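Local coordinates for protein D-alanine--D-alanine ligase (Coxiella burnetii, PDB 3TQT) that catalyses the ATP-dependent, magnesium- or manganese-assisted joining of two D-alanine molecules into the dipeptide D-alanyl-D-alanine used to build peptidoglycan, at residues M139-T144 with V314-T319; G151-V156 with F291-C296; I42-D45 with R49-L52. All blocks are in the same frame, centred on the assembly; numbering follows the deposited sequence.

Contact 1 of 3, residues M139-T144 with V314-T319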
loop_
_atom_site.group_PDB
_atom_site.type_symbol
_atom_site.label_atom_id
_atom_site.label_comp_id
_atom_site.label_asym_id
_atom_site.label_seq_id
_atom_site.Cartn_x
_atom_site.Cartn_y
_atom_site.Cartn_z
ATOM N N MET A 139 7.489 -4.229 1.315
ATOM C CA MET A 139 7.485 -5.293 0.311
ATOM C C MET A 139 8.438 -4.987 -0.840
ATOM O O MET A 139 9.101 -5.881 -1.366
ATOM C CB MET A 139 6.071 -5.480 -0.240
ATOM C CG MET A 139 5.940 -6.585 -1.247
ATOM S SD MET A 139 5.764 -8.170 -0.418
ATOM C CE MET A 139 5.698 -9.273 -1.831
ATOM N N GLU A 140 8.503 -3.722 -1.234
ATOM C CA GLU A 140 9.391 -3.301 -2.312
ATOM C C GLU A 140 10.689 -2.843 -1.661
ATOM O O GLU A 140 10.780 -1.739 -1.136
ATOM C CB GLU A 140 8.784 -2.159 -3.121
ATOM C CG GLU A 140 7.318 -2.359 -3.470
ATOM C CD GLU A 140 7.130 -3.067 -4.790
ATOM O OE1 GLU A 140 7.973 -2.878 -5.692
ATOM O OE2 GLU A 140 6.140 -3.814 -4.929
ATOM N N LYS A 141 11.687 -3.712 -1.702
ATOM C CA LYS A 141 12.900 -3.548 -0.910
ATOM C C LYS A 141 13.671 -2.287 -1.239
ATOM O O LYS A 141 14.314 -1.709 -0.357
ATOM C CB LYS A 141 13.789 -4.789 -1.053
ATOM C CG LYS A 141 13.092 -6.060 -0.563
ATOM C CD LYS A 141 14.012 -7.265 -0.639
ATOM C CE LYS A 141 14.097 -7.812 -2.056
ATOM N NZ LYS A 141 12.896 -8.617 -2.406
ATOM N N ASP A 142 13.602 -1.849 -2.494
ATOM C CA ASP A 142 14.279 -0.618 -2.873
ATOM C C ASP A 142 13.532 0.605 -2.340
ATOM O O ASP A 142 14.147 1.590 -1.910
ATOM C CB ASP A 142 14.497 -0.529 -4.393
ATOM C CG ASP A 142 13.181 -0.565 -5.207
ATOM O OD1 ASP A 142 12.154 -1.131 -4.752
ATOM O OD2 ASP A 142 13.194 -0.022 -6.326
ATOM N N LEU A 143 12.204 0.530 -2.346
ATOM C CA LEU A 143 11.389 1.592 -1.752
ATOM C C LEU A 143 11.646 1.663 -0.246
ATOM O O LEU A 143 11.773 2.749 0.315
ATOM C CB LEU A 143 9.899 1.366 -2.041
ATOM C CG LEU A 143 8.903 2.342 -1.415
ATOM C CD1 LEU A 143 9.235 3.788 -1.813
ATOM C CD2 LEU A 143 7.472 1.952 -1.814
ATOM N N THR A 144 11.733 0.506 0.405
ATOM C CA THR A 144 12.049 0.462 1.831
ATOM C C THR A 144 13.347 1.213 2.098
ATOM O O THR A 144 13.421 2.075 2.975
ATOM C CB THR A 144 12.268 -0.987 2.345
ATOM O OG1 THR A 144 11.278 -1.860 1.800
ATOM C CG2 THR A 144 12.192 -1.018 3.866
ATOM N N VAL A 314 20.794 -2.053 7.585
ATOM C CA VAL A 314 19.508 -2.674 7.330
ATOM C C VAL A 314 19.521 -3.190 5.902
ATOM O O VAL A 314 19.952 -2.492 4.986
ATOM C CB VAL A 314 18.329 -1.696 7.524
ATOM C CG1 VAL A 314 17.033 -2.384 7.157
ATOM C CG2 VAL A 314 18.277 -1.193 8.964
ATOM N N ASN A 315 19.073 -4.425 5.710
ATOM C CA ASN A 315 18.863 -4.913 4.353
ATOM C C ASN A 315 17.392 -4.995 3.973
ATOM O O ASN A 315 17.026 -4.744 2.826
ATOM C CB ASN A 315 19.488 -6.284 4.156
ATOM C CG ASN A 315 19.732 -6.595 2.689
ATOM O OD1 ASN A 315 20.162 -5.723 1.921
ATOM N ND2 ASN A 315 19.447 -7.828 2.286
ATOM N N GLU A 316 16.550 -5.365 4.933
ATOM C CA GLU A 316 15.160 -5.651 4.613
ATOM C C GLU A 316 14.292 -5.565 5.867
ATOM O O GLU A 316 14.768 -5.796 6.974
ATOM C CB GLU A 316 15.042 -7.050 3.981
ATOM C CG GLU A 316 13.625 -7.466 3.617
ATOM C CD GLU A 316 13.576 -8.747 2.783
ATOM O OE1 GLU A 316 14.590 -9.470 2.728
ATOM O OE2 GLU A 316 12.520 -9.026 2.175
ATOM N N ILE A 317 13.030 -5.194 5.677
ATOM C CA ILE A 317 12.017 -5.290 6.738
ATOM C C ILE A 317 10.908 -6.209 6.255
ATOM O O ILE A 317 10.313 -5.968 5.211
ATOM C CB ILE A 317 11.411 -3.905 7.067
ATOM C CG1 ILE A 317 12.548 -2.920 7.380
ATOM C CG2 ILE A 317 10.392 -4.019 8.248
ATOM C CD1 ILE A 317 12.093 -1.501 7.623
ATOM N N ASN A 318 10.639 -7.261 7.016
ATOM C CA ASN A 318 9.651 -8.260 6.639
ATOM C C ASN A 318 8.452 -8.125 7.542
ATOM O O ASN A 318 8.583 -8.315 8.752
ATOM C CB ASN A 318 10.226 -9.656 6.845
ATOM C CG ASN A 318 11.457 -9.885 6.035
ATOM O OD1 ASN A 318 11.378 -10.206 4.851
ATOM N ND2 ASN A 318 12.616 -9.697 6.656
ATOM N N THR A 319 7.290 -7.828 6.963
ATOM C CA THR A 319 6.112 -7.518 7.772
ATOM C C THR A 319 5.253 -8.753 8.037
ATOM O O THR A 319 4.462 -8.767 8.963
ATOM C CB THR A 319 5.226 -6.443 7.103
ATOM O OG1 THR A 319 4.843 -6.913 5.814
ATOM C CG2 THR A 319 5.999 -5.106 6.943
HETATM O O HOH W 1 14.563 -3.438 1.890
HETATM O O HOH W 2 12.141 -4.513 2.965
#
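K141 and E316 meet where the start of helix 141-150 passes the end strand of the five-stranded antiparallel sheet, and they illustrate how opposite charges can be neighbours without pairing. The aliphatic part of the lysine does the touching: CD of K141 lies 3.6 Å from OE2 of E316, the two side chains running at a slant to each other. Bends at chi3 and chi4, -79° and -78°, bring NZ of K141 to 4.6 Å from OE2 of E316, short of a salt bridge; the ammonium makes weak hydrogen bonds to the carbonyls of A187, V188 and L190.

The packed part lies deeper. With OG1 of T144 turned beside its own backbone N, the methyl CG2 points across the gap and sits 3.8 Å from CD1 of I317, whose side chain also packs on A300 and C138. Between the two direct contacts the backbones stand apart, bridged by water. One water donates to OG1 of T144 and accepts from N of I317 at 2.9 Å, while that hydroxyl has its own bond to V137 O. Another lies near K141 O and N315 O, with more acceptors around it than protons to give.

The looser, partly exposed side is the carboxylate end. There OE2 of E316 stands 3.1 Å from OD1 of N318, two acceptors not hydrogen-bonded to each other. E316 is predicted to bind both magnesium ions, sharing one with N318 and the other with D303, which faces the classic beta bulge of N315 and E316. The chemistry is consistent with an ATP-grasp metal site, where a cation could be shared by E316 and N318, with a lysine alongside that gives its carbon chain to the contact and directs its ammonium to weak bonds with backbone carbonyls.

Contact 2 of 3, residues G151-V156 with F291-C296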
loop_
_atom_site.group_PDB
_atom_site.type_symbol
_atom_site.label_atom_id
_atom_site.label_comp_id
_atom_site.label_asym_id
_atom_site.label_seq_id
_atom_site.Cartn_x
_atom_site.Cartn_y
_atom_site.Cartn_z
ATOM N N GLY A 151 15.634 8.881 5.942
ATOM C CA GLY A 151 15.514 9.178 7.359
ATOM C C GLY A 151 16.800 8.967 8.137
ATOM O O GLY A 151 16.797 8.997 9.364
ATOM N N GLY A 152 17.898 8.740 7.423
ATOM C CA GLY A 152 19.195 8.581 8.053
ATOM C C GLY A 152 19.512 7.190 8.574
ATOM O O GLY A 152 20.494 7.005 9.291
ATOM N N ILE A 153 18.695 6.201 8.230
ATOM C CA ILE A 153 19.005 4.845 8.656
ATOM C C ILE A 153 19.988 4.187 7.698
ATOM O O ILE A 153 19.811 4.227 6.487
ATOM C CB ILE A 153 17.734 4.002 8.874
ATOM C CG1 ILE A 153 17.032 4.489 10.149
ATOM C CG2 ILE A 153 18.072 2.517 8.983
ATOM C CD1 ILE A 153 15.682 3.890 10.385
ATOM N N PRO A 154 21.054 3.602 8.248
ATOM C CA PRO A 154 22.111 2.975 7.443
ATOM C C PRO A 154 21.540 1.766 6.723
ATOM O O PRO A 154 20.973 0.905 7.393
ATOM C CB PRO A 154 23.128 2.508 8.490
ATOM C CG PRO A 154 22.745 3.215 9.766
ATOM C CD PRO A 154 21.271 3.434 9.694
ATOM N N VAL A 155 21.655 1.709 5.397
ATOM C CA VAL A 155 21.199 0.526 4.665
ATOM C C VAL A 155 22.273 0.021 3.705
ATOM O O VAL A 155 23.174 0.761 3.310
ATOM C CB VAL A 155 19.901 0.801 3.859
ATOM C CG1 VAL A 155 18.819 1.338 4.777
ATOM C CG2 VAL A 155 20.185 1.790 2.748
ATOM N N VAL A 156 22.180 -1.252 3.353
ATOM C CA VAL A 156 22.992 -1.804 2.281
ATOM C C VAL A 156 22.633 -1.046 1.011
ATOM O O VAL A 156 21.456 -0.894 0.688
ATOM C CB VAL A 156 22.710 -3.300 2.092
ATOM C CG1 VAL A 156 23.495 -3.844 0.894
ATOM C CG2 VAL A 156 23.063 -4.067 3.371
ATOM N N PHE A 291 11.388 0.383 11.942
ATOM C CA PHE A 291 9.991 0.019 12.120
ATOM C C PHE A 291 9.136 1.280 12.104
ATOM O O PHE A 291 8.109 1.358 11.425
ATOM C CB PHE A 291 9.854 -0.700 13.463
ATOM C CG PHE A 291 8.484 -1.275 13.722
ATOM C CD1 PHE A 291 8.195 -2.590 13.382
ATOM C CD2 PHE A 291 7.510 -0.517 14.331
ATOM C CE1 PHE A 291 6.944 -3.123 13.640
ATOM C CE2 PHE A 291 6.262 -1.044 14.588
ATOM C CZ PHE A 291 5.978 -2.341 14.241
ATOM N N LYS A 292 9.574 2.286 12.848
ATOM C CA LYS A 292 8.800 3.517 12.953
ATOM C C LYS A 292 8.857 4.310 11.653
ATOM O O LYS A 292 7.858 4.889 11.218
ATOM C CB LYS A 292 9.298 4.363 14.131
ATOM C CG LYS A 292 8.900 3.794 15.493
ATOM C CD LYS A 292 9.806 4.287 16.615
ATOM C CE LYS A 292 9.378 5.630 17.155
ATOM N NZ LYS A 292 10.248 6.025 18.299
ATOM N N MET A 293 10.028 4.304 11.024
ATOM C CA MET A 293 10.268 5.096 9.826
ATOM C C MET A 293 9.416 4.660 8.646
ATOM O O MET A 293 9.062 5.474 7.800
ATOM C CB MET A 293 11.741 5.039 9.442
ATOM C CG MET A 293 12.125 6.063 8.415
ATOM S SD MET A 293 13.884 6.373 8.537
ATOM C CE MET A 293 13.988 7.109 10.167
ATOM N N VAL A 294 9.081 3.381 8.590
ATOM C CA VAL A 294 8.196 2.903 7.542
ATOM C C VAL A 294 6.760 2.799 8.047
ATOM O O VAL A 294 5.911 2.210 7.387
ATOM C CB VAL A 294 8.651 1.534 6.999
ATOM C CG1 VAL A 294 10.052 1.664 6.379
ATOM C CG2 VAL A 294 8.643 0.501 8.103
ATOM N N HIS A 295 6.517 3.356 9.231
ATOM C CA HIS A 295 5.167 3.426 9.803
ATOM C C HIS A 295 4.519 2.066 9.915
ATOM O O HIS A 295 3.334 1.886 9.610
ATOM C CB HIS A 295 4.311 4.389 8.990
ATOM C CG HIS A 295 4.962 5.717 8.809
ATOM N ND1 HIS A 295 5.215 6.268 7.573
ATOM C CD2 HIS A 295 5.460 6.589 9.718
ATOM C CE1 HIS A 295 5.819 7.430 7.727
ATOM N NE2 HIS A 295 5.990 7.642 9.021
ATOM N N CYS A 296 5.324 1.108 10.364
ATOM C CA CYS A 296 4.857 -0.247 10.564
ATOM C C CYS A 296 3.956 -0.331 11.798
ATOM O O CYS A 296 3.928 0.574 12.646
ATOM C CB CYS A 296 6.043 -1.197 10.716
ATOM S SG CYS A 296 5.618 -2.868 10.306
#
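M293, which crosses to G151 and I153, has a flat ring before it and another after it in the chain, both engaged within their own turn. The phenyl ring of F291 carries CB of C296 over its centre, 3.5 Å above the plane, and the imidazole of H295 has the carbonyl O of M293 over one face. Both rings lie at the end of helix 277-293, which closes in a Schellman motif with H295, at positive phi, as its C-prime residue.

The crossing itself is made by the thioether. M293 starts with CG anti to the backbone N (chi1 -167°) and bends only at its last torsion, which sets SD 3.5 Å from CA of G151 and the methyl CE 3.6 Å from CD1 of I153. The two side chains meet tip to tip, I153 resting also on L148 and V314. Because G151 has no side chain, the sulfur can lie directly against its backbone. G152, at positive phi, is the C-prime residue of a second Schellman motif, ending helix 141-150. The chemistry that joins these two helix ends is mainly dispersion: a polarisable sulfur meets a glycine backbone and an isoleucine tip.

Contact 3 of 3, residues I42-D45 with R49-L52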
loop_
_atom_site.group_PDB
_atom_site.type_symbol
_atom_site.label_atom_id
_atom_site.label_comp_id
_atom_site.label_asym_id
_atom_site.label_seq_id
_atom_site.Cartn_x
_atom_site.Cartn_y
_atom_site.Cartn_z
ATOM N N ILE A 42 -8.882 -19.199 7.510
ATOM C CA ILE A 42 -9.321 -18.916 6.162
ATOM C C ILE A 42 -8.216 -19.397 5.247
ATOM O O ILE A 42 -7.088 -18.928 5.339
ATOM C CB ILE A 42 -9.543 -17.410 5.930
ATOM C CG1 ILE A 42 -10.587 -16.857 6.904
ATOM C CG2 ILE A 42 -9.950 -17.154 4.486
ATOM C CD1 ILE A 42 -11.953 -17.399 6.684
ATOM N N PHE A 43 -8.538 -20.346 4.384
ATOM C CA PHE A 43 -7.572 -20.861 3.429
ATOM C C PHE A 43 -7.828 -20.272 2.053
ATOM O O PHE A 43 -8.939 -20.339 1.546
ATOM C CB PHE A 43 -7.663 -22.390 3.364
ATOM C CG PHE A 43 -6.723 -23.013 2.371
ATOM C CD1 PHE A 43 -5.356 -22.816 2.478
ATOM C CD2 PHE A 43 -7.207 -23.802 1.334
ATOM C CE1 PHE A 43 -4.485 -23.397 1.579
ATOM C CE2 PHE A 43 -6.342 -24.383 0.426
ATOM C CZ PHE A 43 -4.976 -24.183 0.549
ATOM N N ILE A 44 -6.790 -19.692 1.457
ATOM C CA ILE A 44 -6.868 -19.197 0.096
ATOM C C ILE A 44 -6.071 -20.160 -0.749
ATOM O O ILE A 44 -4.872 -20.316 -0.535
ATOM C CB ILE A 44 -6.239 -17.801 -0.022
ATOM C CG1 ILE A 44 -6.902 -16.843 0.979
ATOM C CG2 ILE A 44 -6.322 -17.292 -1.463
ATOM C CD1 ILE A 44 -6.341 -15.437 0.955
ATOM N N ASP A 45 -6.722 -20.820 -1.698
ATOM C CA ASP A 45 -6.006 -21.806 -2.496
ATOM C C ASP A 45 -5.197 -21.153 -3.611
ATOM O O ASP A 45 -5.085 -19.925 -3.688
ATOM C CB ASP A 45 -6.953 -22.882 -3.046
ATOM C CG ASP A 45 -7.902 -22.355 -4.108
ATOM O OD1 ASP A 45 -7.680 -21.239 -4.629
ATOM O OD2 ASP A 45 -8.869 -23.080 -4.434
ATOM N N ARG A 49 -9.286 -18.961 -4.436
ATOM C CA ARG A 49 -10.568 -19.257 -3.803
ATOM C C ARG A 49 -10.418 -19.310 -2.287
ATOM O O ARG A 49 -9.425 -19.824 -1.776
ATOM C CB ARG A 49 -11.126 -20.583 -4.313
ATOM C CG ARG A 49 -11.660 -20.505 -5.731
ATOM C CD ARG A 49 -12.092 -21.875 -6.242
ATOM N NE ARG A 49 -10.939 -22.738 -6.462
ATOM C CZ ARG A 49 -10.974 -23.874 -7.146
ATOM N NH1 ARG A 49 -12.113 -24.293 -7.685
ATOM N NH2 ARG A 49 -9.865 -24.586 -7.294
ATOM N N TRP A 50 -11.410 -18.784 -1.575
ATOM C CA TRP A 50 -11.359 -18.739 -0.119
ATOM C C TRP A 50 -12.232 -19.798 0.523
ATOM O O TRP A 50 -13.364 -20.039 0.098
ATOM C CB TRP A 50 -11.828 -17.379 0.401
ATOM C CG TRP A 50 -10.904 -16.250 0.132
ATOM C CD1 TRP A 50 -10.157 -16.045 -0.983
ATOM C CD2 TRP A 50 -10.627 -15.151 1.015
ATOM N NE1 TRP A 50 -9.437 -14.878 -0.859
ATOM C CE2 TRP A 50 -9.705 -14.317 0.358
ATOM C CE3 TRP A 50 -11.074 -14.800 2.292
ATOM C CZ2 TRP A 50 -9.208 -13.144 0.944
ATOM C CZ3 TRP A 50 -10.588 -13.637 2.870
ATOM C CH2 TRP A 50 -9.662 -12.823 2.196
ATOM N N TYR A 51 -11.707 -20.403 1.579
ATOM C CA TYR A 51 -12.431 -21.411 2.320
ATOM C C TYR A 51 -12.291 -21.106 3.797
ATOM O O TYR A 51 -11.264 -20.612 4.242
ATOM C CB TYR A 51 -11.883 -22.800 2.030
ATOM C CG TYR A 51 -11.877 -23.191 0.563
ATOM C CD1 TYR A 51 -12.957 -23.857 -0.002
ATOM C CD2 TYR A 51 -10.789 -22.901 -0.251
ATOM C CE1 TYR A 51 -12.959 -24.223 -1.330
ATOM C CE2 TYR A 51 -10.780 -23.275 -1.589
ATOM C CZ TYR A 51 -11.868 -23.934 -2.118
ATOM O OH TYR A 51 -11.878 -24.295 -3.443
ATOM N N LEU A 52 -13.334 -21.390 4.563
ATOM C CA LEU A 52 -13.241 -21.221 5.995
ATOM C C LEU A 52 -13.249 -22.560 6.708
ATOM O O LEU A 52 -14.093 -23.411 6.439
ATOM C CB LEU A 52 -14.390 -20.359 6.509
ATOM C CG LEU A 52 -14.328 -19.965 7.981
ATOM C CD1 LEU A 52 -14.952 -18.572 8.151
ATOM C CD2 LEU A 52 -15.035 -20.973 8.848
HETATM O O HOH W 3 -9.072 -25.511 -3.797
#
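OD1 of D45 is gripped by two backbone N-H groups, that of R49 at 2.8 Å and that of V47, the latter making an Asx turn. R49 N comes from above the carboxylate plane. On the other oxygen, the syn lone pair of OD2 receives NE of R49 at 2.9 Å in a salt bridge, although carboxylate and guanidinium planes are turned 60° apart. The first torsion of D45, 69°, places CG between backbone N and carbonyl carbon, which turns the carboxylate toward N and NE of R49 across this beta hairpin.

Behind the turn the strands pair antiparallel. F43 and Y51 form the hydrogen-bonded pair, F43 N reaching Y51 O at 2.7 Å, and their side chains lie side by side on one face. The opposite face is apolar: CG1 of I44 stands over the five-membered ring of W50, 3.8 Å from its centroid, a CH-pi contact, while CG2 of I42 approaches CE3 of W50 at 3.4 Å.

In the N-terminal sheet the hairpin lies between strands 5-12 and 74-78. Helix 64-70 packs on F43 and Y51, helix 115-122 on W50, and the indole also stacks on F80 of the second subunit.

In the fold
The three contacts show chemistry following place. Contact 1 uses the start of helix 141-150 and contact 2 the loop that follows its end; their centres are 9 Å apart, and that loop probably hydrogen-bonds to the strand of contact 1 through V314, whose N meets P154 O and whose O meets V156 N. Contact 1 is buried, water-bridged and holds predicted metal ligands; contact 2 is partly buried and apolar. Contact 3, about 28 Å from contact 1 and 34 Å from contact 2 between centres, is a local hairpin of the N-terminal domain, buried but for its turn, and relies on backbone bonds and a salt bridge. Each contact has at least one residue packing on the second subunit.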